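Local coordinates for polysaccharide biosynthesis protein CapD (Bacillus thuringiensis HD-771, PDB 6BWC) that probably carries out an NADP-dependent step on UDP-N-acetylglucosamine in the CMP-pseudaminic acid pathway used for flagellin glycosylation, at residues N97-E100 against A101-N105; A210-L213 against T214-A217; S240-M243 against I244-T248. The protein carries 2 engineered substitutions. All coordinates share one frame; numbering follows the deposited sequence.

Contact 1 (N97-E100 against A101-N105). With NAP (NADP nicotinamide-adenine-dinucleotide phosphate), chain N.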
ATOM      1  N   ASN C  97     -21.096   4.053  -9.145  1.00 14.12           N
ATOM      2  CA  ASN C  97     -19.770   3.531  -8.742  1.00 13.44           C
ATOM      3  C   ASN C  97     -18.798   4.707  -8.625  1.00 12.48           C
ATOM      4  O   ASN C  97     -17.861   4.814  -9.419  1.00 12.39           O
ATOM      5  CB  ASN C  97     -19.257   2.495  -9.768  1.00 13.85           C
ATOM      6  CG  ASN C  97     -20.309   1.423 -10.126  1.00 14.29           C
ATOM      7  OD1 ASN C  97     -20.405   0.370  -9.476  1.00 14.77           O
ATOM      8  ND2 ASN C  97     -21.079   1.676 -11.179  1.00 14.04           N
ATOM      9  N   PRO C  98     -19.032   5.620  -7.652  1.00 11.77           N
ATOM     10  CA  PRO C  98     -18.260   6.839  -7.605  1.00 11.43           C
ATOM     11  C   PRO C  98     -16.870   6.684  -7.056  1.00 11.57           C
ATOM     12  O   PRO C  98     -15.996   7.449  -7.480  1.00 12.34           O
ATOM     13  CB  PRO C  98     -19.080   7.750  -6.712  1.00 11.19           C
ATOM     14  CG  PRO C  98     -19.725   6.830  -5.787  1.00 11.34           C
ATOM     15  CD  PRO C  98     -20.075   5.635  -6.615  1.00 11.69           C
ATOM     16  N   PHE C  99     -16.605   5.739  -6.155  1.00 10.89           N
ATOM     17  CA  PHE C  99     -15.208   5.572  -5.785  1.00 10.43           C
ATOM     18  C   PHE C  99     -14.373   4.977  -6.949  1.00 10.40           C
ATOM     19  O   PHE C  99     -13.194   5.281  -7.088  1.00 10.14           O
ATOM     20  CB  PHE C  99     -15.028   4.801  -4.482  1.00 10.18           C
ATOM     21  CG  PHE C  99     -13.687   5.058  -3.823  1.00  9.95           C
ATOM     22  CD1 PHE C  99     -13.399   6.319  -3.246  1.00  9.76           C
ATOM     23  CD2 PHE C  99     -12.702   4.080  -3.810  1.00  9.43           C
ATOM     24  CE1 PHE C  99     -12.176   6.563  -2.648  1.00  9.54           C
ATOM     25  CE2 PHE C  99     -11.489   4.332  -3.219  1.00  9.43           C
ATOM     26  CZ  PHE C  99     -11.220   5.562  -2.633  1.00  9.42           C
ATOM     27  N   GLU C 100     -14.992   4.164  -7.797  1.00 10.51           N
ATOM     28  CA  GLU C 100     -14.318   3.659  -8.988  1.00 10.71           C
ATOM     29  C   GLU C 100     -13.987   4.803  -9.911  1.00 10.72           C
ATOM     30  O   GLU C 100     -12.885   4.880 -10.442  1.00 10.99           O
ATOM     31  CB  GLU C 100     -15.199   2.670  -9.735  1.00 11.01           C
ATOM     32  CG  GLU C 100     -15.471   1.385  -8.970  1.00 11.27           C
ATOM     33  CD  GLU C 100     -14.247   0.485  -8.943  1.00 11.57           C
ATOM     34  OE1 GLU C 100     -13.735   0.149 -10.040  1.00 11.33           O
ATOM     35  OE2 GLU C 100     -13.785   0.143  -7.828  1.00 11.55           O
ATOM     36  N   ALA C 101     -14.941   5.698 -10.098  1.00 10.55           N
ATOM     37  CA  ALA C 101     -14.667   6.921 -10.836  1.00 10.72           C
ATOM     38  C   ALA C 101     -13.498   7.755 -10.245  1.00 10.74           C
ATOM     39  O   ALA C 101     -12.716   8.355 -10.995  1.00 10.52           O
ATOM     40  CB  ALA C 101     -15.930   7.760 -10.939  1.00 10.70           C
ATOM     41  N   VAL C 102     -13.381   7.782  -8.915  1.00 10.78           N
ATOM     42  CA  VAL C 102     -12.262   8.471  -8.249  1.00 10.95           C
ATOM     43  C   VAL C 102     -10.943   7.821  -8.622  1.00 10.89           C
ATOM     44  O   VAL C 102     -10.002   8.528  -8.964  1.00 11.34           O
ATOM     45  CB  VAL C 102     -12.345   8.500  -6.691  1.00 11.03           C
ATOM     46  CG1 VAL C 102     -11.131   9.179  -6.074  1.00 10.84           C
ATOM     47  CG2 VAL C 102     -13.591   9.222  -6.221  1.00 11.41           C
ATOM     48  N   LEU C 103     -10.863   6.499  -8.541  1.00 10.72           N
ATOM     49  CA  LEU C 103      -9.613   5.807  -8.828  1.00 10.90           C
ATOM     50  C   LEU C 103      -9.183   6.025 -10.298  1.00 11.37           C
ATOM     51  O   LEU C 103      -8.055   6.420 -10.577  1.00 11.46           O
ATOM     52  CB  LEU C 103      -9.712   4.305  -8.478  1.00 10.76           C
ATOM     53  CG  LEU C 103      -9.939   3.915  -6.988  1.00 10.48           C
ATOM     54  CD1 LEU C 103     -10.022   2.412  -6.766  1.00 10.29           C
ATOM     55  CD2 LEU C 103      -8.866   4.491  -6.084  1.00 10.35           C
ATOM     56  N   THR C 104     -10.096   5.830 -11.228  1.00 11.91           N
ATOM     57  CA  THR C 104      -9.757   5.933 -12.631  1.00 12.44           C
ATOM     58  C   THR C 104      -9.574   7.406 -13.064  1.00 13.22           C
ATOM     59  O   THR C 104      -8.553   7.747 -13.688  1.00 13.36           O
ATOM     60  CB  THR C 104     -10.802   5.162 -13.468  1.00 12.63           C
ATOM     61  OG1 THR C 104     -10.802   3.775 -13.078  1.00 12.50           O
ATOM     62  CG2 THR C 104     -10.507   5.240 -14.964  1.00 12.89           C
ATOM     63  N   ASN C 105     -10.532   8.276 -12.725  1.00 14.07           N
ATOM     64  CA  ASN C 105     -10.499   9.668 -13.193  1.00 15.01           C
ATOM     65  C   ASN C 105      -9.547  10.623 -12.419  1.00 15.42           C
ATOM     66  O   ASN C 105      -8.940  11.506 -13.048  1.00 14.91           O
ATOM     67  CB  ASN C 105     -11.920  10.271 -13.275  1.00 15.67           C
ATOM     68  CG  ASN C 105     -12.804   9.612 -14.351  1.00 16.22           C
ATOM     69  OD1 ASN C 105     -12.368   8.744 -15.104  1.00 16.43           O
ATOM     70  ND2 ASN C 105     -14.071  10.041 -14.420  1.00 16.56           N
TER
HETATM   71  PA  NAP N 400     -13.865   4.928 -24.464  1.00 11.89           P
HETATM   72  O1A NAP N 400     -14.231   4.460 -25.844  1.00 11.76           O
HETATM   73  O2A NAP N 400     -14.593   4.289 -23.332  1.00 11.61           O
HETATM   74  O5B NAP N 400     -12.295   4.788 -24.236  1.00 12.48           O
HETATM   75  C5B NAP N 400     -11.789   4.536 -22.923  1.00 13.55           C
HETATM   76  C4B NAP N 400     -10.369   3.987 -23.025  1.00 14.05           C
HETATM   77  O4B NAP N 400      -9.719   3.895 -21.759  1.00 14.10           O
HETATM   78  C3B NAP N 400     -10.399   2.576 -23.549  1.00 14.55           C
HETATM   79  O3B NAP N 400      -9.187   2.441 -24.286  1.00 14.51           O
HETATM   80  C2B NAP N 400     -10.427   1.744 -22.293  1.00 15.21           C
HETATM   81  O2B NAP N 400     -10.028   0.429 -22.618  1.00 16.97           O
HETATM   82  C1B NAP N 400      -9.471   2.531 -21.395  1.00 14.74           C
HETATM   83  N9A NAP N 400      -9.575   2.435 -19.899  1.00 14.66           N
HETATM   84  C8A NAP N 400     -10.661   2.529 -19.077  1.00 14.92           C
HETATM   85  N7A NAP N 400     -10.317   2.421 -17.748  1.00 14.59           N
HETATM   86  C5A NAP N 400      -8.983   2.262 -17.713  1.00 14.59           C
HETATM   87  C6A NAP N 400      -7.932   2.076 -16.680  1.00 14.46           C
HETATM   88  N6A NAP N 400      -8.222   2.039 -15.372  1.00 14.61           N
HETATM   89  N1A NAP N 400      -6.655   1.951 -17.075  1.00 14.28           N
HETATM   90  C2A NAP N 400      -6.296   1.976 -18.371  1.00 14.38           C
HETATM   91  N3A NAP N 400      -7.184   2.131 -19.365  1.00 14.44           N
HETATM   92  C4A NAP N 400      -8.509   2.278 -19.115  1.00 14.58           C
HETATM   93  O3  NAP N 400     -13.988   6.530 -24.307  1.00 11.95           O
HETATM   94  PN  NAP N 400     -13.834   7.662 -25.457  1.00 11.96           P
HETATM   95  O1N NAP N 400     -12.725   7.323 -26.443  1.00 12.34           O
HETATM   96  O2N NAP N 400     -15.201   8.033 -25.943  1.00 11.96           O
HETATM   97  O5D NAP N 400     -13.413   8.926 -24.589  1.00 12.19           O
HETATM   98  C5D NAP N 400     -12.051   9.136 -24.309  1.00 12.66           C
HETATM   99  C4D NAP N 400     -11.891  10.319 -23.359  1.00 13.08           C
HETATM  100  O4D NAP N 400     -12.682  11.401 -23.868  1.00 13.12           O
HETATM  101  C3D NAP N 400     -12.298  10.127 -21.888  1.00 13.12           C
HETATM  102  O3D NAP N 400     -11.256  10.647 -21.058  1.00 13.01           O
HETATM  103  C2D NAP N 400     -13.561  10.936 -21.712  1.00 13.32           C
HETATM  104  O2D NAP N 400     -13.668  11.520 -20.410  1.00 13.21           O
HETATM  105  C1D NAP N 400     -13.404  12.009 -22.791  1.00 13.49           C
HETATM  106  N1N NAP N 400     -14.664  12.566 -23.299  1.00 13.68           N
HETATM  107  C2N NAP N 400     -15.413  11.806 -24.113  1.00 14.03           C
HETATM  108  C3N NAP N 400     -16.615  12.226 -24.654  1.00 13.84           C
HETATM  109  C7N NAP N 400     -17.458  11.367 -25.530  1.00 14.26           C
HETATM  110  O7N NAP N 400     -18.591  11.762 -25.812  1.00 14.63           O
HETATM  111  N7N NAP N 400     -17.027  10.186 -25.982  1.00 14.44           N
HETATM  112  C4N NAP N 400     -17.087  13.603 -24.360  1.00 14.01           C
HETATM  113  C5N NAP N 400     -16.199  14.342 -23.456  1.00 13.95           C
HETATM  114  C6N NAP N 400     -15.014  13.812 -22.977  1.00 13.68           C
HETATM  115  P2B NAP N 400     -10.319  -0.811 -21.629  1.00 20.64           P
HETATM  116  O1X NAP N 400      -9.990  -1.953 -22.572  1.00 20.66           O
HETATM  117  O2X NAP N 400      -9.292  -0.711 -20.521  1.00 19.86           O
HETATM  118  O3X NAP N 400     -11.790  -0.687 -21.165  1.00 20.55           O
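Phe-99 and Leu-103 meet one turn apart at the start of helix 98-118, in the Rossmann-type fold of this short-chain dehydrogenase relative. This is the looser side. The Phe-99 side chain leaves with CG anti to the backbone N (chi1 -158°), and its ring swings back over the next turn until CE2 lies 3.9 Å from Leu-103 CD2. One residue earlier, Val-102 CG2 lies 4.2 Å from Phe-99 CD1. Both methyls approach the ring at a slant. Phe-99 and Leu-103 stay partly exposed even though Gln-110 of a neighbouring subunit packs against Phe-99.

The tight side is backbone and buried. Ala-101 N donates to Asn-97 O at 3.1 Å, closing the first turn. Thr-104 N reaches Glu-100 O at 3.0 Å. The Glu-100 chain bends at its second torsion, and OE1 forms a salt bridge with Arg-67. The same arginine bonds Thr-104 OG1 through NE, so one guanidinium ties together two residues a turn apart. Beyond it lies the adenine of NADP: Thr-104 CG2 is 4.0 Å from its N7A, and Thr-104 OG1 stands 3.9 Å from its N6A.

Contact 2 (A210-L213 against T214-A217)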
ATOM      1  N   ALA C 210     -12.647  15.894 -32.612  1.00 18.08           N
ATOM      2  CA  ALA C 210     -12.071  15.459 -31.332  1.00 17.62           C
ATOM      3  C   ALA C 210     -10.627  15.054 -31.488  1.00 16.83           C
ATOM      4  O   ALA C 210      -9.774  15.506 -30.749  1.00 16.76           O
ATOM      5  CB  ALA C 210     -12.881  14.309 -30.729  1.00 17.72           C
ATOM      6  N   THR C 211     -10.363  14.199 -32.455  1.00 17.15           N
ATOM      7  CA  THR C 211      -8.993  13.779 -32.762  1.00 17.78           C
ATOM      8  C   THR C 211      -8.025  14.969 -33.069  1.00 18.28           C
ATOM      9  O   THR C 211      -6.929  15.043 -32.480  1.00 18.43           O
ATOM     10  CB  THR C 211      -8.980  12.763 -33.930  1.00 17.21           C
ATOM     11  OG1 THR C 211     -10.129  11.915 -33.852  1.00 16.93           O
ATOM     12  CG2 THR C 211      -7.741  11.899 -33.884  1.00 17.11           C
ATOM     13  N   MET C 212      -8.441  15.886 -33.951  1.00 18.67           N
ATOM     14  CA  MET C 212      -7.599  17.011 -34.371  1.00 19.56           C
ATOM     15  C   MET C 212      -7.395  18.021 -33.272  1.00 18.91           C
ATOM     16  O   MET C 212      -6.313  18.592 -33.149  1.00 18.61           O
ATOM     17  CB  MET C 212      -8.156  17.720 -35.613  1.00 21.41           C
ATOM     18  CG  MET C 212      -8.052  16.925 -36.904  1.00 23.75           C
ATOM     19  SD  MET C 212      -6.479  16.052 -37.127  1.00 29.11           S
ATOM     20  CE  MET C 212      -5.325  17.441 -36.984  1.00 28.27           C
ATOM     21  N   LEU C 213      -8.432  18.242 -32.477  1.00 18.91           N
ATOM     22  CA  LEU C 213      -8.332  19.117 -31.308  1.00 18.88           C
ATOM     23  C   LEU C 213      -7.185  18.658 -30.417  1.00 18.39           C
ATOM     24  O   LEU C 213      -6.286  19.436 -30.112  1.00 17.06           O
ATOM     25  CB  LEU C 213      -9.661  19.123 -30.531  1.00 19.47           C
ATOM     26  CG  LEU C 213      -9.750  20.049 -29.305  1.00 20.83           C
ATOM     27  CD1 LEU C 213      -9.479  21.500 -29.708  1.00 21.07           C
ATOM     28  CD2 LEU C 213     -11.077  19.945 -28.536  1.00 21.26           C
ATOM     29  N   THR C 214      -7.216  17.374 -30.048  1.00 19.04           N
ATOM     30  CA  THR C 214      -6.211  16.768 -29.165  1.00 20.05           C
ATOM     31  C   THR C 214      -4.796  16.790 -29.773  1.00 20.21           C
ATOM     32  O   THR C 214      -3.850  17.306 -29.155  1.00 19.85           O
ATOM     33  CB  THR C 214      -6.574  15.307 -28.782  1.00 21.16           C
ATOM     34  OG1 THR C 214      -7.996  15.149 -28.639  1.00 20.98           O
ATOM     35  CG2 THR C 214      -5.890  14.909 -27.463  1.00 21.34           C
ATOM     36  N   ILE C 215      -4.665  16.254 -30.985  1.00 20.20           N
ATOM     37  CA  ILE C 215      -3.395  16.299 -31.718  1.00 20.30           C
ATOM     38  C   ILE C 215      -2.820  17.743 -31.860  1.00 22.01           C
ATOM     39  O   ILE C 215      -1.617  17.943 -31.610  1.00 21.69           O
ATOM     40  CB  ILE C 215      -3.518  15.539 -33.064  1.00 18.92           C
ATOM     41  CG1 ILE C 215      -3.437  14.044 -32.807  1.00 17.57           C
ATOM     42  CG2 ILE C 215      -2.421  15.928 -34.042  1.00 19.25           C
ATOM     43  CD1 ILE C 215      -3.945  13.197 -33.946  1.00 17.21           C
ATOM     44  N   GLU C 216      -3.653  18.733 -32.230  1.00 24.37           N
ATOM     45  CA  GLU C 216      -3.205  20.172 -32.283  1.00 26.07           C
ATOM     46  C   GLU C 216      -2.650  20.666 -30.960  1.00 25.90           C
ATOM     47  O   GLU C 216      -1.553  21.223 -30.902  1.00 26.04           O
ATOM     48  CB  GLU C 216      -4.318  21.144 -32.699  1.00 26.54           C
ATOM     49  CG  GLU C 216      -4.088  21.773 -34.059  1.00 28.55           C
ATOM     50  CD  GLU C 216      -3.187  23.004 -34.015  1.00 29.70           C
ATOM     51  OE1 GLU C 216      -3.519  23.944 -33.269  1.00 31.03           O
ATOM     52  OE2 GLU C 216      -2.176  23.059 -34.755  1.00 30.08           O
ATOM     53  N   ALA C 217      -3.424  20.449 -29.903  1.00 25.46           N
ATOM     54  CA  ALA C 217      -3.006  20.821 -28.558  1.00 25.26           C
ATOM     55  C   ALA C 217      -1.725  20.101 -28.148  1.00 24.52           C
ATOM     56  O   ALA C 217      -0.958  20.636 -27.373  1.00 24.40           O
ATOM     57  CB  ALA C 217      -4.122  20.551 -27.560  1.00 25.54           C
TER
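Ile-215 lies back along its helix onto Thr-211. Its CB sits 3.5 Å from Thr-211 O, the carbonyl oxygen that also takes the Ile-215 amide. With CG1 beside the backbone N (chi1 -78°), the longer branch runs back toward the preceding turn, and CG1 stays 3.6 Å from Thr-211 O. The tip, Ile-215 CD1, then reaches the methyl of Thr-211, CG2, at 4.0 Å, the two side chains running alongside each other in one direction. The other branch faces the exposed Met-212, whose bent chain brings Met-212 CE to 4.4 Å from Ile-215 CG2, a thin and peripheral touch.

Helix 207-220 packs here in the layered alpha/beta architecture of a Rossmann-type domain. Leu-213 presses on strands 163-169 and 226-229, while Thr-211 meets Ile-23 and Asn-26 of helix 18-29, the helix at what looks like the glycine-rich, Rossmann-type nucleotide-binding turn. Thr-211 OG1 is held by Leu-207 O, one turn earlier.

Thr-214 likewise sets its hydroxyl beside its own backbone N, facing back to the carbonyl four residues earlier. Its OG1 donates to Ala-210 O at 2.8 Å, and its amide N donates to that same oxygen at 3.2 Å. The two donors come from opposite faces of the carbonyl plane, so Ala-210 O is gripped twice. The buried hydroxyl thereby has an acceptor within the helix, while the side chain also touches Val-125 and Thr-127 of strand 123-129.

Contact 3 (S240-M243 against I244-T248)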
ATOM      1  N   SER C 240     -33.816  12.473 -31.589  1.00 26.51           N
ATOM      2  CA  SER C 240     -34.634  11.282 -31.445  1.00 26.30           C
ATOM      3  C   SER C 240     -35.456  11.097 -32.708  1.00 26.79           C
ATOM      4  O   SER C 240     -35.480   9.997 -33.261  1.00 27.45           O
ATOM      5  CB  SER C 240     -35.510  11.341 -30.199  1.00 26.14           C
ATOM      6  OG  SER C 240     -36.227  12.551 -30.145  1.00 26.73           O
ATOM      7  N   GLU C 241     -36.081  12.178 -33.184  1.00 27.61           N
ATOM      8  CA  GLU C 241     -36.820  12.182 -34.470  1.00 27.87           C
ATOM      9  C   GLU C 241     -35.955  11.709 -35.687  1.00 27.17           C
ATOM     10  O   GLU C 241     -36.271  10.673 -36.325  1.00 25.25           O
ATOM     11  CB  GLU C 241     -37.448  13.576 -34.728  1.00 28.67           C
ATOM     12  CG  GLU C 241     -38.617  13.918 -33.797  1.00 29.11           C
ATOM     13  CD  GLU C 241     -39.251  15.280 -34.057  1.00 29.71           C
ATOM     14  OE1 GLU C 241     -38.881  15.957 -35.038  1.00 31.71           O
ATOM     15  OE2 GLU C 241     -40.137  15.673 -33.277  1.00 28.51           O
ATOM     16  N   VAL C 242     -34.865  12.439 -35.969  1.00 26.46           N
ATOM     17  CA  VAL C 242     -33.954  12.101 -37.078  1.00 27.13           C
ATOM     18  C   VAL C 242     -33.552  10.629 -37.024  1.00 28.21           C
ATOM     19  O   VAL C 242     -33.579   9.946 -38.048  1.00 29.82           O
ATOM     20  CB  VAL C 242     -32.685  13.005 -37.106  1.00 26.97           C
ATOM     21  CG1 VAL C 242     -31.600  12.433 -38.011  1.00 26.95           C
ATOM     22  CG2 VAL C 242     -33.031  14.410 -37.587  1.00 27.07           C
ATOM     23  N   MET C 243     -33.201  10.144 -35.832  1.00 28.31           N
ATOM     24  CA  MET C 243     -32.669   8.786 -35.670  1.00 27.31           C
ATOM     25  C   MET C 243     -33.686   7.714 -36.081  1.00 28.95           C
ATOM     26  O   MET C 243     -33.323   6.752 -36.759  1.00 28.90           O
ATOM     27  CB  MET C 243     -32.182   8.567 -34.227  1.00 25.85           C
ATOM     28  CG  MET C 243     -30.999   7.625 -34.096  1.00 25.52           C
ATOM     29  SD  MET C 243     -29.446   8.348 -34.666  1.00 24.36           S
ATOM     30  CE  MET C 243     -29.162   7.360 -36.114  1.00 25.31           C
ATOM     31  N   ILE C 244     -34.951   7.903 -35.689  1.00 30.89           N
ATOM     32  CA  ILE C 244     -36.034   6.962 -36.010  1.00 32.27           C
ATOM     33  C   ILE C 244     -36.336   6.973 -37.495  1.00 33.46           C
ATOM     34  O   ILE C 244     -36.497   5.922 -38.103  1.00 33.68           O
ATOM     35  CB  ILE C 244     -37.312   7.301 -35.237  1.00 34.14           C
ATOM     36  CG1 ILE C 244     -37.099   7.010 -33.753  1.00 36.25           C
ATOM     37  CG2 ILE C 244     -38.510   6.501 -35.749  1.00 35.10           C
ATOM     38  CD1 ILE C 244     -38.112   7.692 -32.853  1.00 37.96           C
ATOM     39  N   GLU C 245     -36.431   8.162 -38.070  1.00 34.58           N
ATOM     40  CA  GLU C 245     -36.599   8.282 -39.519  1.00 36.49           C
ATOM     41  C   GLU C 245     -35.573   7.452 -40.279  1.00 36.07           C
ATOM     42  O   GLU C 245     -35.949   6.524 -40.996  1.00 37.07           O
ATOM     43  CB  GLU C 245     -36.524   9.753 -39.956  1.00 37.02           C
ATOM     44  CG  GLU C 245     -37.823  10.512 -39.707  1.00 37.31           C
ATOM     45  CD  GLU C 245     -37.635  11.908 -39.116  1.00 36.64           C
ATOM     46  OE1 GLU C 245     -36.734  12.654 -39.559  1.00 34.47           O
ATOM     47  OE2 GLU C 245     -38.422  12.267 -38.205  1.00 37.48           O
ATOM     48  N   GLU C 246     -34.293   7.762 -40.068  1.00 35.91           N
ATOM     49  CA  GLU C 246     -33.197   7.215 -40.887  1.00 36.76           C
ATOM     50  C   GLU C 246     -32.816   5.766 -40.607  1.00 34.73           C
ATOM     51  O   GLU C 246     -32.268   5.097 -41.483  1.00 34.79           O
ATOM     52  CB  GLU C 246     -31.926   8.078 -40.791  1.00 38.51           C
ATOM     53  CG  GLU C 246     -31.552   8.778 -42.088  1.00 40.24           C
ATOM     54  CD  GLU C 246     -32.263  10.090 -42.266  1.00 42.42           C
ATOM     55  OE1 GLU C 246     -32.009  11.015 -41.455  1.00 44.83           O
ATOM     56  OE2 GLU C 246     -33.063  10.199 -43.217  1.00 43.69           O
ATOM     57  N   VAL C 247     -33.059   5.291 -39.396  1.00 33.35           N
ATOM     58  CA  VAL C 247     -32.750   3.899 -39.068  1.00 32.95           C
ATOM     59  C   VAL C 247     -33.838   3.020 -39.644  1.00 33.20           C
ATOM     60  O   VAL C 247     -33.584   1.886 -40.030  1.00 32.99           O
ATOM     61  CB  VAL C 247     -32.610   3.690 -37.553  1.00 32.66           C
ATOM     62  CG1 VAL C 247     -32.535   2.213 -37.197  1.00 33.00           C
ATOM     63  CG2 VAL C 247     -31.372   4.413 -37.040  1.00 32.38           C
ATOM     64  N   THR C 248     -35.050   3.556 -39.684  1.00 34.57           N
ATOM     65  CA  THR C 248     -36.166   2.918 -40.353  1.00 36.30           C
ATOM     66  C   THR C 248     -35.949   2.911 -41.865  1.00 36.24           C
ATOM     67  O   THR C 248     -36.184   1.889 -42.519  1.00 36.97           O
ATOM     68  CB  THR C 248     -37.489   3.627 -39.989  1.00 38.59           C
ATOM     69  OG1 THR C 248     -37.695   3.517 -38.572  1.00 38.25           O
ATOM     70  CG2 THR C 248     -38.705   3.028 -40.735  1.00 39.79           C
TER
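The Met-243 chain bends at chi2 (73°) and again at chi3 (-111°), bringing its methyl along the helix toward Val-247, where CE settles 3.8 Å from Val-247 CG2. The two side chains pass at a slant; on helix 179-190 Met-243 touches Ile-180 and Phe-183, and Val-247 touches Ile-187. Ile-244 lies on this buried side too: with CG1 beside the backbone N, its CD1 is drawn back to 3.5 Å from Ser-240 O, and the side chain packs on Ile-187 and Ile-193. The Ser-240 side chain is about 7 Å from the bound UDP-N-acetylglucosamine.

On the other flank the acids gather. Glu-245 starts out beside its backbone N and then bends (chi2 137°), laying the carboxylate back over the preceding turn, with OE1 3.8 Å from Val-242 CA and OE2 3.8 Å from Glu-241 CB. Glu-246 comes across Val-242, its OE1 3.7 Å from Val-242 CG1. Glu-241 OE1 and Glu-245 OE2 stay 4.9 Å apart. Helix 324-333 supplies the counter-charges: Arg-328 forms salt bridges with Glu-245 and Glu-246 together, and Lys-324 a second one with Glu-245, which probably eases the crowding of negative charge.

Downstream, Thr-248 OG1 donates to Ile-244 O at 2.7 Å, and its amide N binds the same oxygen. This is an amphipathic helix, apolar toward helix 179-190, mixed and ion-paired toward helix 324-333, and its setting is consistent with the smaller, sugar-nucleotide-binding region of extended short-chain dehydrogenases.

Along the chain the three contacts follow in series, each within a single helix: 98-118, 207-220 and 236-251. The centres of contacts 1 and 2 lie about 26 Å apart, on opposite sides of the chain's centre, and both helices belong to the Rossmann-type region around the main parallel sheet. Contact 3 is more remote, about 35 Å from contact 1 and about 30 Å from contact 2 between centres, beside the two-stranded sheet 192-195 and 259-262. Contact 1 also meets other subunits. It holds Thr-104 of the NADP pocket; the side chain of Ala-210 in contact 2 is about 7 Å from NADP, and that of Ser-240 in contact 3 about 7 Å from the sugar nucleotide.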